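Local structure of class I SAM-dependent methyltransferase (Silicibacter pomeroyi DSS-3, 3CVO) at residues A[162-165]-A[166-170]. The protein is of unknown function but has the Rossmann-like fold of class I methyltransferases and probably transfers methyl groups from S-adenosylmethionine. Sequence-based numbering, arbitrary orientation.
Sequences HQVE and EFLGA
With CG1 set trans to the backbone N (chi1 172°), Val164 holds this methyl beside its own carbonyl carbon, where it meets Leu168. There, chi1 of -85° and chi2 of 71° turn Leu168 CD1 back to within 3.6 Å of Val164 O and leave CD2 extended. The two aliphatic side chains slant across one another, and Val164 CG1 lies 3.7 Å from Leu168 CD2. The backbone of the same turn carries the polar contacts. Val164 O takes two N-H groups: Leu168 N at 2.9 Å approaches almost in line with the carbonyl, whereas Phe167 N, 3.1 Å from the same Val164 O, comes from above the carbonyl plane. One oxygen thus serves both an i to i+4 and an i to i+3 bond. Next along, Gly169 N reaches Glu165 O at 2.9 Å. A glycine leaving a helix with positive phi is a familiar C-terminal signal, and Gly169 illustrates it. Its carbonyl turns back beside Glu165: Gly169 O lies 3.4 Å from Glu165 CA in a CH···O contact and also touches CB and CG of that side chain. This helix follows strand 148-152 and precedes strand 172-174 in the Rossmann-like methyltransferase fold, and its apolar side rests on the sheet: Val164 meets Phe152 and Phe180, while Leu168 spans Leu150, Phe180 and Val182 as well as Ala137 and Ala141 of helix 133-143. Cutting Leu168 back to an alanine removes both methyls, which is likely to leave Val164 CG1 without its partner and a gap against strand 177-182 and helix 133-143. On the flank, Glu166 CG sits 4.0 Å above the centre of one face of the Phe167 ring, which also meets Phe142 edge-to-face. Glu165 extends the other way, its OE2 hydrogen-bonded to the hydroxyl of Tyr155.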
# COMPACT_ATOMS: atom_id res chain seq x y z
N HIS A 162 -1.15 -17.42 7.01
CA HIS A 162 -2.53 -17.83 7.16
C HIS A 162 -3.52 -16.64 7.30
O HIS A 162 -4.72 -16.84 7.35
CB HIS A 162 -2.63 -18.87 8.25
CG HIS A 162 -2.04 -20.19 7.85
ND1 HIS A 162 -0.69 -20.47 7.97
CD2 HIS A 162 -2.61 -21.29 7.31
CE1 HIS A 162 -0.46 -21.69 7.52
NE2 HIS A 162 -1.60 -22.21 7.12
N GLN A 163 -2.93 -15.42 7.25
CA GLN A 163 -3.61 -14.05 7.20
C GLN A 163 -4.28 -13.85 5.78
O GLN A 163 -5.06 -12.95 5.49
CB GLN A 163 -2.58 -12.92 7.45
CG GLN A 163 -1.83 -12.41 6.21
CD GLN A 163 -0.70 -11.37 6.49
OE1 GLN A 163 -0.91 -10.15 6.40
NE2 GLN A 163 0.49 -11.87 6.81
N VAL A 164 -3.90 -14.76 4.93
CA VAL A 164 -4.48 -14.98 3.60
C VAL A 164 -5.98 -15.33 3.74
O VAL A 164 -6.82 -14.92 2.94
CB VAL A 164 -3.68 -16.17 2.90
CG1 VAL A 164 -4.28 -16.63 1.63
CG2 VAL A 164 -2.20 -15.74 2.70
N GLU A 165 -6.31 -16.14 4.74
CA GLU A 165 -7.64 -16.75 4.79
C GLU A 165 -8.71 -15.70 5.09
O GLU A 165 -9.89 -15.84 4.72
CB GLU A 165 -7.66 -17.92 5.78
CG GLU A 165 -6.73 -18.98 5.35
CD GLU A 165 -6.70 -20.20 6.25
OE1 GLU A 165 -7.61 -20.39 7.06
OE2 GLU A 165 -5.74 -20.99 6.13
N GLU A 166 -8.27 -14.61 5.70
CA GLU A 166 -9.22 -13.53 6.03
C GLU A 166 -9.93 -13.06 4.77
O GLU A 166 -11.14 -12.73 4.76
CB GLU A 166 -8.54 -12.33 6.67
CG GLU A 166 -9.56 -11.23 6.94
CD GLU A 166 -9.03 -9.98 7.60
OE1 GLU A 166 -7.81 -9.88 7.84
OE2 GLU A 166 -9.89 -9.08 7.85
N PHE A 167 -9.17 -13.04 3.68
CA PHE A 167 -9.70 -12.53 2.40
C PHE A 167 -9.96 -13.59 1.32
O PHE A 167 -10.80 -13.37 0.44
CB PHE A 167 -8.79 -11.45 1.86
CG PHE A 167 -8.72 -10.25 2.77
CD1 PHE A 167 -9.82 -9.41 2.90
CD2 PHE A 167 -7.59 -9.98 3.48
CE1 PHE A 167 -9.80 -8.32 3.76
CE2 PHE A 167 -7.52 -8.88 4.31
CZ PHE A 167 -8.63 -8.03 4.45
N LEU A 168 -9.26 -14.71 1.39
CA LEU A 168 -9.35 -15.76 0.37
C LEU A 168 -10.30 -16.87 0.79
O LEU A 168 -10.74 -17.71 -0.00
CB LEU A 168 -7.94 -16.32 0.01
CG LEU A 168 -7.26 -15.46 -1.06
CD1 LEU A 168 -6.81 -14.08 -0.53
CD2 LEU A 168 -6.03 -16.24 -1.62
N GLY A 169 -10.60 -16.83 2.08
CA GLY A 169 -11.36 -17.86 2.75
C GLY A 169 -10.57 -19.12 3.09
O GLY A 169 -9.37 -19.14 3.01
N ALA A 170 -11.29 -20.17 3.46
CA ALA A 170 -10.68 -21.45 3.88
C ALA A 170 -10.15 -22.21 2.67
O ALA A 170 -10.86 -22.36 1.68
CB ALA A 170 -11.69 -22.33 4.66